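Local coordinates for centrosomal protein of 104 kDa (Homo sapiens, PDB 5LPH) that is required for ciliogenesis and for structural integrity at the ciliary tip, and interacts with tubulin, this piece being its TOG domain, at residues K72-M77 against L116-T121; L146-T149 against R155-V158; E166-K171 against Q177-Y182; N221-S226 against L257-P262. One frame throughout, in Å; residues are numbered along the deposited sequence.

Interaction 1: residues K72-M77 against L116-T121; sequences KKLMEM and LKMIIT
Met-118 reaches out from helix 106-126 and lies against both Leu-74 and Met-75 on helix 60-76, making an apolar seam between two nearly parallel helices. The short segments run in the same direction at 15° with axes 10.9 Å apart, a wide spacing that long, bendable side chains can span. Met-118 does so with CG anti to its own nitrogen (chi1 179°), which sends the chain across the gap before it folds at its next two torsions. Its methyl CE then rests 3.8 Å from CD1 of Leu-74 and 3.9 Å from CB of the same leucine. Leu-74, buried and branched, also sets CD1 3.7 Å from CG1 of Ile-119, so that one methyl serves two neighbours; its other sides meet Thr-89 and Ser-93 of helix 83-100. Met-75, only partly buried, slides past Met-118 in the opposite sense. Both are selenomethionines in this crystal, and in one of the two conformers of Met-118 its SE lies 3.5 Å from SE of Met-75; everything Met-118 touches, Leu-74 through CE included, is therefore less certain than the contact of Leu-74 with Ile-119. With only carbon and selenium meeting, the seam has no directional bond to fix its register. Cohesion must come from exclusion of water and from shape, and flexible methionine chains suit such a surface because they can adjust to fill it.

Interaction 2: residues L146-T149 against R155-V158; sequences LTRT and RLRV
Leu-156 supports the guanidinium of Arg-148 with its two methyls, an apolar contact on a charged group's flat surface. CD2 of Leu-156 sits 3.3 Å above the guanidinium plane of Arg-148, offset toward the rim, and CD1 of Leu-156 is 3.2 Å from NH2 of Arg-148. Arg-148 gets there because its chain bends at chi2 and chi3, curling back over the side chain of Leu-156. Aliphatic carbon also meets backbone oxygen: CD of Arg-157 is 3.1 Å from O of Thr-149, and that oxygen lies near the guanidinium plane of Arg-157, at its edge. Among polar bonds from outside, Arg-148 gives NH1 to O of Ile-101 and NH2 to a salt bridge with Asp-151, Arg-157 gives NH1 to O of Asp-151, and Thr-149 O accepts from Ser-198. Shortening Arg-148 to an alanine is likely to leave Asp-151 without its charged mate and O of Ile-101 without this donor, and to uncover the methyls of Leu-156. The contact closes the turn between helices 131-147 and 154-169, inside the first HEAT repeat; Phe-109 of helix 106-126 meets Arg-148 in a cation-pi contact, and helix 193-210 lies against Thr-149 and Arg-157.

Interaction 3: residues E166-K171 against Q177-Y182; sequences EMALFK and QIIPSY
Ile-179 packs on Ala-168 and Met-167 in a small, buried contact of apolar side chains, one methyl also against backbone, where the last turns of helix 154-169 meet the start of helix 178-183. Just 134 Å² is buried in total, but the backbones come close: the CA atoms of Ala-168 and Ile-179 are 6.1 Å apart. Alanine suits this approach, since a larger side chain pointing the same way would have to occupy the place of the isoleucine. Ile-179 straddles it with both branches. CG2 of Ile-179 lies 3.9 Å from CB of Ala-168, and CD1 of Ile-179 reaches past the methyl to within 3.6 Å of the backbone N of Ala-168. CG1 stands anti to the carbonyl carbon of Ile-179 (chi1 -73°), the torsion that carries CD1 over to the other helix. There CD1 also touches CB of Met-167 at 4.0 Å, the two side chains crossing at about a right angle. Residues 166-171 lie in the first HEAT repeat and 177-182 span its end; HEAT repeats are antiparallel helical hairpins that stack side by side in a TOG domain. Phe-170 takes the N-cap position of the short helix 171-174, one ring face toward O of Glu-166, and Gln-177 has a positive phi of 61° before the chain turns into helix 178-183. Pro-180 fits the first turn of that helix, where a backbone N-H is not needed. Beyond the contact, Ala-168 leans on Leu-206 of helix 193-210 and Met-167 on Ile-142 of helix 131-147.

Interaction 4: residues N221-S226 against L257-P262; sequences NVMKFS and LEYLPP
Met-223 and Tyr-259 each hold CG anti to their own carbonyl carbon (chi1 -68° and -64°), and with both CB atoms directed at the opposite segment this sets the tyrosine ring flat beside the methionine stem. The result is a CH-pi contact: CB of Met-223 lies 4.1 Å from the ring centroid of Tyr-259, 26° off the ring normal. Over the inner rim of the ring, not its middle, CB of Met-223 is closest to CG of Tyr-259, 3.7 Å. Met-223, a selenomethionine here, then bends at its next two torsions, which turns CE back toward CB of Tyr-259 and leaves it 4.4 Å from CG of Leu-260. A flexible chain suits this spot because it can follow the ring and still reach the leucine. Tyrosine suits its own because the face can pack while the hydroxyl stays polar: OH is hydrogen-bonded to OD1 of Asp-220, in helix 219-229 one residue ahead of Asn-221. A leucine in place of Tyr-259 would probably strip Met-223 of its aromatic face and leave Asp-220 without that hydroxyl. On the helix, Ser-226 OG bonds to O of Val-222 at 3.0 Å, reaching it from the face opposite to the backbone N of Ser-226. Leu-260 carries the contact onward to Tyr-273 and Phe-280 of helix 271-283. The end of a 3-10 turn, at 257-259, thus presents an aromatic residue to helix 219-229 of the second HEAT repeat, folding the loop after helix 235-252 back against the HEAT-type array of this TOG domain.

The four contacts are strung in series along an elongated helical array, interactions 1 and 4 falling on opposite sides of the chain's centre with their own centres about 42 Å apart. Interactions 1 and 3 touch directly: NZ of Lys-117 forms a 2.7 Å salt bridge with OE2 of Glu-166, and CD1 of Ile-120 packs 3.6 Å from SE of Met-167. Interactions 2 and 3 both draw on helix 154-169, about 17 Å apart between centres, and meet where CD1 of Leu-146 lies 3.9 Å from CB of Tyr-182. Interaction 4 stands apart, its nearest atoms about 6 Å from interaction 3.

Interaction 1: residues K72-M77 against L116-T121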
loop_
_atom_site.group_PDB
_atom_site.type_symbol
_atom_site.label_atom_id
_atom_site.label_comp_id
_atom_site.label_asym_id
_atom_site.label_seq_id
_atom_site.Cartn_x
_atom_site.Cartn_y
_atom_site.Cartn_z
ATOM N N LYS A 72 23.313 2.896 1.279
ATOM C CA LYS A 72 24.630 2.760 1.932
ATOM C C LYS A 72 24.795 3.733 3.095
ATOM O O LYS A 72 25.151 3.327 4.196
ATOM C CB LYS A 72 25.780 2.987 0.938
ATOM C CG LYS A 72 26.193 1.766 0.131
ATOM C CD LYS A 72 27.231 2.142 -0.919
ATOM C CE LYS A 72 27.856 0.926 -1.584
ATOM N NZ LYS A 72 28.980 0.363 -0.781
ATOM N N LYS A 73 24.538 5.012 2.824
ATOM C CA LYS A 73 24.655 6.094 3.810
ATOM C C LYS A 73 23.840 5.863 5.083
ATOM O O LYS A 73 24.335 6.111 6.181
ATOM C CB LYS A 73 24.255 7.432 3.168
ATOM C CG LYS A 73 24.147 8.616 4.121
ATOM C CD LYS A 73 24.248 9.936 3.372
ATOM C CE LYS A 73 23.686 11.099 4.175
ATOM N NZ LYS A 73 23.772 12.370 3.405
ATOM N N LEU A 74 22.599 5.397 4.936
ATOM C CA LEU A 74 21.732 5.142 6.093
ATOM C C LEU A 74 22.307 4.084 7.032
ATOM O O LEU A 74 22.301 4.280 8.244
ATOM C CB LEU A 74 20.312 4.736 5.663
ATOM C CG LEU A 74 19.406 5.830 5.086
ATOM C CD1 LEU A 74 18.112 5.272 4.519
ATOM C CD2 LEU A 74 19.078 6.844 6.150
HETATM N N MSE A 75 22.805 2.983 6.473
HETATM C CA MSE A 75 23.335 1.871 7.280
HETATM C C MSE A 75 24.740 2.064 7.799
HETATM O O MSE A 75 25.168 1.315 8.675
HETATM C CB MSE A 75 23.242 0.558 6.500
HETATM C CG MSE A 75 21.792 0.143 6.250
HETATM SE SE MSE A 75 20.666 0.089 7.883
HETATM C CE MSE A 75 21.561 -1.435 8.756
ATOM N N GLU A 76 25.469 3.054 7.286
ATOM C CA GLU A 76 26.792 3.396 7.825
ATOM C C GLU A 76 26.735 4.364 9.013
ATOM O O GLU A 76 27.759 4.600 9.648
ATOM C CB GLU A 76 27.696 3.978 6.730
ATOM C CG GLU A 76 28.136 2.954 5.695
ATOM C CD GLU A 76 28.949 3.555 4.556
ATOM O OE1 GLU A 76 29.372 4.730 4.651
ATOM O OE2 GLU A 76 29.173 2.841 3.554
HETATM N N MSE A 77 25.560 4.920 9.322
HETATM C CA MSE A 77 25.441 5.863 10.440
HETATM C C MSE A 77 25.577 5.118 11.748
HETATM O O MSE A 77 24.860 4.141 11.971
HETATM C CB MSE A 77 24.119 6.619 10.415
HETATM C CG MSE A 77 24.192 7.731 9.381
HETATM SE SE MSE A 77 22.375 8.415 9.079
HETATM C CE MSE A 77 22.659 10.191 9.883
ATOM N N LEU A 116 13.158 1.227 0.968
ATOM C CA LEU A 116 12.022 1.298 1.889
ATOM C C LEU A 116 12.040 0.134 2.866
ATOM O O LEU A 116 11.882 0.338 4.070
ATOM C CB LEU A 116 10.694 1.317 1.119
ATOM C CG LEU A 116 9.402 1.520 1.921
ATOM C CD1 LEU A 116 9.484 2.705 2.872
ATOM C CD2 LEU A 116 8.221 1.681 0.974
ATOM N N LYS A 117 12.256 -1.071 2.345
ATOM C CA LYS A 117 12.358 -2.265 3.180
ATOM C C LYS A 117 13.505 -2.170 4.197
ATOM O O LYS A 117 13.332 -2.544 5.356
ATOM C CB LYS A 117 12.495 -3.531 2.323
ATOM C CG LYS A 117 12.743 -4.796 3.132
ATOM C CD LYS A 117 12.456 -6.062 2.349
ATOM C CE LYS A 117 12.859 -7.283 3.163
ATOM N NZ LYS A 117 12.688 -8.547 2.401
HETATM N N MSE A 118 14.657 -1.658 3.772
HETATM C CA MSE A 118 15.811 -1.494 4.671
HETATM C C MSE A 118 15.499 -0.518 5.781
HETATM O O MSE A 118 15.898 -0.729 6.920
HETATM C CB MSE A 118 17.053 -1.041 3.897
HETATM C CG MSE A 118 18.273 -0.834 4.809
HETATM SE SE MSE A 118 18.294 1.040 5.435
HETATM C CE MSE A 118 18.867 1.661 3.667
ATOM N N ILE A 119 14.802 0.574 5.460
ATOM C CA ILE A 119 14.442 1.589 6.464
ATOM C C ILE A 119 13.517 1.008 7.547
ATOM O O ILE A 119 13.760 1.201 8.738
ATOM C CB ILE A 119 13.797 2.845 5.820
ATOM C CG1 ILE A 119 14.841 3.621 5.009
ATOM C CG2 ILE A 119 13.218 3.777 6.881
ATOM C CD1 ILE A 119 14.251 4.572 3.991
ATOM N N ILE A 120 12.466 0.307 7.128
ATOM C CA ILE A 120 11.490 -0.258 8.065
ATOM C C ILE A 120 12.068 -1.437 8.866
ATOM O O ILE A 120 11.861 -1.512 10.070
ATOM C CB ILE A 120 10.180 -0.677 7.349
ATOM C CG1 ILE A 120 9.478 0.553 6.760
ATOM C CG2 ILE A 120 9.240 -1.406 8.311
ATOM C CD1 ILE A 120 8.458 0.234 5.686
ATOM N N THR A 121 12.789 -2.333 8.191
ATOM C CA THR A 121 13.212 -3.629 8.754
ATOM C C THR A 121 14.610 -3.650 9.390
ATOM O O THR A 121 14.898 -4.538 10.194
ATOM C CB THR A 121 13.089 -4.707 7.627
ATOM O OG1 THR A 121 11.711 -4.824 7.264
ATOM C CG2 THR A 121 13.638 -6.122 7.957
#

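Interaction 2: residues L146-T149 against R155-V158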
loop_
_atom_site.group_PDB
_atom_site.type_symbol
_atom_site.label_atom_id
_atom_site.label_comp_id
_atom_site.label_asym_id
_atom_site.label_seq_id
_atom_site.Cartn_x
_atom_site.Cartn_y
_atom_site.Cartn_z
ATOM N N LEU A 146 -0.014 1.704 -3.771
ATOM C CA LEU A 146 -1.322 1.204 -4.234
ATOM C C LEU A 146 -1.718 1.740 -5.607
ATOM O O LEU A 146 -2.349 1.019 -6.372
ATOM C CB LEU A 146 -2.451 1.508 -3.238
ATOM C CG LEU A 146 -2.660 0.529 -2.080
ATOM C CD1 LEU A 146 -3.658 1.139 -1.101
ATOM C CD2 LEU A 146 -3.141 -0.836 -2.562
ATOM N N THR A 147 -1.372 2.991 -5.911
ATOM C CA THR A 147 -1.576 3.536 -7.263
ATOM C C THR A 147 -0.810 2.738 -8.332
ATOM O O THR A 147 -1.337 2.528 -9.422
ATOM C CB THR A 147 -1.209 5.030 -7.390
ATOM O OG1 THR A 147 0.127 5.239 -6.932
ATOM C CG2 THR A 147 -2.172 5.897 -6.595
ATOM N N ARG A 148 0.398 2.265 -8.007
ATOM C CA ARG A 148 1.169 1.409 -8.923
ATOM C C ARG A 148 0.585 0.001 -9.141
ATOM O O ARG A 148 0.989 -0.680 -10.088
ATOM C CB ARG A 148 2.641 1.272 -8.485
ATOM C CG ARG A 148 3.468 2.557 -8.396
ATOM C CD ARG A 148 3.350 3.498 -9.591
ATOM N NE ARG A 148 3.759 2.914 -10.875
ATOM C CZ ARG A 148 5.008 2.831 -11.350
ATOM N NH1 ARG A 148 6.058 3.262 -10.656
ATOM N NH2 ARG A 148 5.214 2.293 -12.547
ATOM N N THR A 149 -0.335 -0.450 -8.279
ATOM C CA THR A 149 -1.073 -1.693 -8.534
ATOM C C THR A 149 -2.175 -1.520 -9.598
ATOM O O THR A 149 -2.806 -2.501 -9.981
ATOM C CB THR A 149 -1.683 -2.317 -7.254
ATOM O OG1 THR A 149 -2.682 -1.453 -6.708
ATOM C CG2 THR A 149 -0.628 -2.592 -6.196
ATOM N N ARG A 155 3.453 -7.231 -14.666
ATOM C CA ARG A 155 4.629 -7.541 -13.839
ATOM C C ARG A 155 4.863 -6.486 -12.739
ATOM O O ARG A 155 5.243 -6.824 -11.615
ATOM C CB ARG A 155 5.866 -7.659 -14.731
ATOM C CG ARG A 155 7.062 -8.337 -14.084
ATOM C CD ARG A 155 8.231 -8.487 -15.057
ATOM N NE ARG A 155 7.811 -9.057 -16.344
ATOM C CZ ARG A 155 7.666 -8.392 -17.500
ATOM N NH1 ARG A 155 7.929 -7.083 -17.612
ATOM N NH2 ARG A 155 7.254 -9.060 -18.575
ATOM N N LEU A 156 4.612 -5.221 -13.068
ATOM C CA LEU A 156 4.743 -4.135 -12.102
ATOM C C LEU A 156 3.635 -4.179 -11.033
ATOM O O LEU A 156 3.929 -3.998 -9.849
ATOM C CB LEU A 156 4.773 -2.778 -12.809
ATOM C CG LEU A 156 5.373 -1.649 -11.956
ATOM C CD1 LEU A 156 6.261 -0.736 -12.790
ATOM C CD2 LEU A 156 4.291 -0.848 -11.241
ATOM N N ARG A 157 2.387 -4.427 -11.454
ATOM C CA ARG A 157 1.258 -4.633 -10.524
ATOM C C ARG A 157 1.547 -5.724 -9.496
ATOM O O ARG A 157 1.306 -5.526 -8.308
ATOM C CB ARG A 157 -0.031 -4.991 -11.268
ATOM C CG ARG A 157 -0.615 -3.866 -12.107
ATOM C CD ARG A 157 -2.069 -4.139 -12.470
ATOM N NE ARG A 157 -2.257 -5.358 -13.255
ATOM C CZ ARG A 157 -2.246 -5.446 -14.588
ATOM N NH1 ARG A 157 -2.031 -4.382 -15.368
ATOM N NH2 ARG A 157 -2.446 -6.631 -15.154
ATOM N N VAL A 158 2.088 -6.854 -9.955
ATOM C CA VAL A 158 2.459 -7.971 -9.070
ATOM C C VAL A 158 3.584 -7.588 -8.092
ATOM O O VAL A 158 3.533 -7.944 -6.916
ATOM C CB VAL A 158 2.864 -9.236 -9.883
ATOM C CG1 VAL A 158 3.457 -10.327 -8.989
ATOM C CG2 VAL A 158 1.672 -9.798 -10.651
#

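Interaction 3: residues E166-K171 against Q177-Y182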
loop_
_atom_site.group_PDB
_atom_site.type_symbol
_atom_site.label_atom_id
_atom_site.label_comp_id
_atom_site.label_asym_id
_atom_site.label_seq_id
_atom_site.Cartn_x
_atom_site.Cartn_y
_atom_site.Cartn_z
ATOM N N GLU A 166 4.104 -8.052 1.769
ATOM C CA GLU A 166 5.339 -8.230 2.540
ATOM C C GLU A 166 5.421 -7.269 3.739
ATOM O O GLU A 166 5.761 -7.691 4.846
ATOM C CB GLU A 166 6.552 -8.031 1.623
ATOM C CG GLU A 166 7.823 -8.728 2.069
ATOM C CD GLU A 166 8.972 -8.537 1.090
ATOM O OE1 GLU A 166 8.726 -8.460 -0.141
ATOM O OE2 GLU A 166 10.131 -8.463 1.559
HETATM N N MSE A 167 5.105 -5.991 3.519
HETATM C CA MSE A 167 5.133 -4.985 4.594
HETATM C C MSE A 167 4.023 -5.208 5.588
HETATM O O MSE A 167 4.251 -5.094 6.790
HETATM C CB MSE A 167 5.000 -3.533 4.119
HETATM C CG MSE A 167 6.185 -2.846 3.469
HETATM SE SE MSE A 167 5.790 -0.903 3.594
HETATM C CE MSE A 167 4.196 -0.776 2.436
ATOM N N ALA A 168 2.823 -5.536 5.109
ATOM C CA ALA A 168 1.679 -5.811 5.989
ATOM C C ALA A 168 1.937 -6.913 7.029
ATOM O O ALA A 168 1.317 -6.905 8.101
ATOM C CB ALA A 168 0.444 -6.148 5.168
ATOM N N LEU A 169 2.836 -7.848 6.704
ATOM C CA LEU A 169 3.189 -8.961 7.589
ATOM C C LEU A 169 4.513 -8.796 8.374
ATOM O O LEU A 169 4.794 -9.617 9.248
ATOM C CB LEU A 169 3.176 -10.279 6.788
ATOM C CG LEU A 169 1.758 -10.754 6.392
ATOM C CD1 LEU A 169 1.640 -11.552 5.089
ATOM C CD2 LEU A 169 1.174 -11.532 7.564
ATOM N N PHE A 170 5.306 -7.757 8.093
ATOM C CA PHE A 170 6.429 -7.390 8.977
ATOM C C PHE A 170 5.878 -7.069 10.367
ATOM O O PHE A 170 4.913 -6.313 10.502
ATOM C CB PHE A 170 7.206 -6.142 8.483
ATOM C CG PHE A 170 8.028 -6.339 7.199
ATOM C CD1 PHE A 170 8.519 -7.589 6.746
ATOM C CD2 PHE A 170 8.336 -5.214 6.434
ATOM C CE1 PHE A 170 9.260 -7.674 5.560
ATOM C CE2 PHE A 170 9.065 -5.300 5.257
ATOM C CZ PHE A 170 9.531 -6.528 4.820
ATOM N N LYS A 171 6.518 -7.629 11.390
ATOM C CA LYS A 171 6.013 -7.602 12.774
ATOM C C LYS A 171 5.641 -6.189 13.255
ATOM O O LYS A 171 4.522 -5.953 13.742
ATOM C CB LYS A 171 7.059 -8.254 13.707
ATOM C CG LYS A 171 7.314 -9.732 13.415
ATOM C CD LYS A 171 8.231 -10.371 14.444
ATOM C CE LYS A 171 8.423 -11.854 14.156
ATOM N NZ LYS A 171 9.305 -12.508 15.162
ATOM N N GLN A 177 -1.758 -1.805 12.428
ATOM C CA GLN A 177 -3.075 -1.957 11.786
ATOM C C GLN A 177 -3.386 -0.925 10.688
ATOM O O GLN A 177 -4.556 -0.655 10.387
ATOM C CB GLN A 177 -4.201 -1.948 12.834
ATOM C CG GLN A 177 -4.015 -2.929 13.980
ATOM C CD GLN A 177 -5.184 -2.927 14.955
ATOM O OE1 GLN A 177 -6.204 -2.266 14.728
ATOM N NE2 GLN A 177 -5.037 -3.665 16.053
ATOM N N ILE A 178 -2.345 -0.387 10.061
ATOM C CA ILE A 178 -2.497 0.707 9.102
ATOM C C ILE A 178 -2.895 0.196 7.713
ATOM O O ILE A 178 -3.801 0.752 7.087
ATOM C CB ILE A 178 -1.198 1.549 9.018
ATOM C CG1 ILE A 178 -0.957 2.276 10.346
ATOM C CG2 ILE A 178 -1.266 2.563 7.883
ATOM C CD1 ILE A 178 0.468 2.748 10.529
ATOM N N ILE A 179 -2.213 -0.842 7.229
ATOM C CA ILE A 179 -2.376 -1.292 5.836
ATOM C C ILE A 179 -3.780 -1.823 5.534
ATOM O O ILE A 179 -4.343 -1.464 4.499
ATOM C CB ILE A 179 -1.245 -2.264 5.389
ATOM C CG1 ILE A 179 0.044 -1.451 5.195
ATOM C CG2 ILE A 179 -1.602 -3.001 4.096
ATOM C CD1 ILE A 179 1.314 -2.261 5.046
ATOM N N PRO A 180 -4.350 -2.666 6.426
ATOM C CA PRO A 180 -5.741 -3.090 6.234
ATOM C C PRO A 180 -6.735 -1.944 6.044
ATOM O O PRO A 180 -7.672 -2.075 5.263
ATOM C CB PRO A 180 -6.032 -3.874 7.511
ATOM C CG PRO A 180 -4.723 -4.517 7.813
ATOM C CD PRO A 180 -3.697 -3.466 7.480
ATOM N N SER A 181 -6.513 -0.827 6.727
ATOM C CA SER A 181 -7.378 0.345 6.605
ATOM C C SER A 181 -7.370 0.999 5.219
ATOM O O SER A 181 -8.370 1.587 4.821
ATOM C CB SER A 181 -7.018 1.372 7.679
ATOM O OG SER A 181 -7.781 2.550 7.526
ATOM N N TYR A 182 -6.251 0.917 4.501
ATOM C CA TYR A 182 -6.190 1.373 3.103
ATOM C C TYR A 182 -6.919 0.428 2.160
ATOM O O TYR A 182 -7.522 0.877 1.187
ATOM C CB TYR A 182 -4.745 1.537 2.619
ATOM C CG TYR A 182 -4.046 2.685 3.280
ATOM C CD1 TYR A 182 -4.438 4.000 3.032
ATOM C CD2 TYR A 182 -3.003 2.466 4.174
ATOM C CE1 TYR A 182 -3.802 5.063 3.651
ATOM C CE2 TYR A 182 -2.370 3.524 4.800
ATOM C CZ TYR A 182 -2.768 4.814 4.532
ATOM O OH TYR A 182 -2.109 5.838 5.151
#

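Interaction 4: residues N221-S226 against L257-P262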
loop_
_atom_site.group_PDB
_atom_site.type_symbol
_atom_site.label_atom_id
_atom_site.label_comp_id
_atom_site.label_asym_id
_atom_site.label_seq_id
_atom_site.Cartn_x
_atom_site.Cartn_y
_atom_site.Cartn_z
ATOM N N ASN A 221 -15.850 -2.984 8.625
ATOM C CA ASN A 221 -15.201 -2.335 7.455
ATOM C C ASN A 221 -15.075 -3.235 6.209
ATOM O O ASN A 221 -15.183 -2.754 5.081
ATOM C CB ASN A 221 -13.869 -1.634 7.819
ATOM C CG ASN A 221 -12.803 -2.577 8.357
ATOM O OD1 ASN A 221 -12.787 -3.773 8.068
ATOM N ND2 ASN A 221 -11.896 -2.030 9.155
ATOM N N VAL A 222 -14.898 -4.539 6.408
ATOM C CA VAL A 222 -14.863 -5.499 5.285
ATOM C C VAL A 222 -16.207 -5.572 4.533
ATOM O O VAL A 222 -16.248 -5.513 3.300
ATOM C CB VAL A 222 -14.437 -6.910 5.772
ATOM C CG1 VAL A 222 -14.650 -7.974 4.701
ATOM C CG2 VAL A 222 -12.986 -6.915 6.245
HETATM N N MSE A 223 -17.300 -5.716 5.280
HETATM C CA MSE A 223 -18.649 -5.842 4.685
HETATM C C MSE A 223 -19.106 -4.542 4.086
HETATM O O MSE A 223 -19.695 -4.528 3.006
HETATM C CB MSE A 223 -19.665 -6.309 5.735
HETATM C CG MSE A 223 -19.421 -7.749 6.199
HETATM SE SE MSE A 223 -19.637 -9.074 4.753
HETATM C CE MSE A 223 -21.282 -8.389 3.911
ATOM N N LYS A 224 -18.847 -3.443 4.796
ATOM C CA LYS A 224 -19.087 -2.081 4.293
ATOM C C LYS A 224 -18.442 -1.900 2.914
ATOM O O LYS A 224 -19.089 -1.410 1.998
ATOM C CB LYS A 224 -18.544 -1.065 5.314
ATOM C CG LYS A 224 -18.559 0.432 4.997
ATOM C CD LYS A 224 -19.598 0.967 4.045
ATOM C CE LYS A 224 -19.619 2.493 4.048
ATOM N NZ LYS A 224 -20.247 3.046 2.817
ATOM N N PHE A 225 -17.184 -2.326 2.777
ATOM C CA PHE A 225 -16.457 -2.287 1.489
ATOM C C PHE A 225 -17.070 -3.196 0.421
ATOM O O PHE A 225 -17.310 -2.767 -0.715
ATOM C CB PHE A 225 -14.972 -2.666 1.707
ATOM C CG PHE A 225 -14.166 -2.782 0.433
ATOM C CD1 PHE A 225 -13.694 -1.644 -0.207
ATOM C CD2 PHE A 225 -13.871 -4.030 -0.125
ATOM C CE1 PHE A 225 -12.955 -1.745 -1.381
ATOM C CE2 PHE A 225 -13.135 -4.134 -1.297
ATOM C CZ PHE A 225 -12.674 -2.991 -1.925
ATOM N N SER A 226 -17.319 -4.449 0.794
ATOM C CA SER A 226 -17.812 -5.447 -0.162
ATOM C C SER A 226 -19.198 -5.115 -0.716
ATOM O O SER A 226 -19.424 -5.208 -1.929
ATOM C CB SER A 226 -17.839 -6.825 0.491
ATOM O OG SER A 226 -16.533 -7.228 0.867
ATOM N N LEU A 257 -25.251 -10.665 8.528
ATOM C CA LEU A 257 -26.561 -10.488 7.868
ATOM C C LEU A 257 -27.157 -9.086 8.014
ATOM O O LEU A 257 -27.914 -8.647 7.150
ATOM C CB LEU A 257 -27.591 -11.523 8.350
ATOM C CG LEU A 257 -27.566 -12.926 7.772
ATOM C CD1 LEU A 257 -26.196 -13.545 7.920
ATOM C CD2 LEU A 257 -28.634 -13.825 8.387
ATOM N N GLU A 258 -26.827 -8.402 9.107
ATOM C CA GLU A 258 -27.245 -7.006 9.313
ATOM C C GLU A 258 -26.716 -6.040 8.229
ATOM O O GLU A 258 -27.369 -5.039 7.925
ATOM C CB GLU A 258 -26.844 -6.526 10.719
ATOM C CG GLU A 258 -25.343 -6.357 10.942
ATOM C CD GLU A 258 -24.955 -6.329 12.414
ATOM O OE1 GLU A 258 -25.301 -7.265 13.152
ATOM O OE2 GLU A 258 -24.286 -5.367 12.841
ATOM N N TYR A 259 -25.563 -6.367 7.632
ATOM C CA TYR A 259 -24.944 -5.544 6.573
ATOM C C TYR A 259 -25.590 -5.656 5.196
ATOM O O TYR A 259 -25.297 -4.842 4.307
ATOM C CB TYR A 259 -23.450 -5.867 6.448
ATOM C CG TYR A 259 -22.698 -5.515 7.686
ATOM C CD1 TYR A 259 -22.212 -4.230 7.863
ATOM C CD2 TYR A 259 -22.498 -6.450 8.702
ATOM C CE1 TYR A 259 -21.536 -3.889 9.012
ATOM C CE2 TYR A 259 -21.821 -6.119 9.862
ATOM C CZ TYR A 259 -21.343 -4.836 10.008
ATOM O OH TYR A 259 -20.687 -4.478 11.148
ATOM N N LEU A 260 -26.444 -6.664 5.016
ATOM C CA LEU A 260 -27.106 -6.914 3.739
ATOM C C LEU A 260 -28.589 -6.568 3.830
ATOM O O LEU A 260 -29.115 -6.375 4.926
ATOM C CB LEU A 260 -26.954 -8.392 3.369
ATOM C CG LEU A 260 -25.534 -8.847 3.019
ATOM C CD1 LEU A 260 -25.308 -10.298 3.414
ATOM C CD2 LEU A 260 -25.255 -8.632 1.537
ATOM N N PRO A 261 -29.275 -6.487 2.678
ATOM C CA PRO A 261 -30.742 -6.411 2.683
ATOM C C PRO A 261 -31.405 -7.714 3.189
ATOM O O PRO A 261 -30.708 -8.708 3.419
ATOM C CB PRO A 261 -31.084 -6.149 1.211
ATOM C CG PRO A 261 -29.843 -5.602 0.600
ATOM C CD PRO A 261 -28.717 -6.257 1.332
ATOM N N PRO A 262 -32.744 -7.715 3.361
ATOM C CA PRO A 262 -33.411 -8.909 3.885
ATOM C C PRO A 262 -33.604 -9.995 2.819
ATOM O O PRO A 262 -33.776 -9.684 1.630
ATOM C CB PRO A 262 -34.756 -8.368 4.367
ATOM C CG PRO A 262 -35.036 -7.208 3.474
ATOM C CD PRO A 262 -33.714 -6.656 3.015
#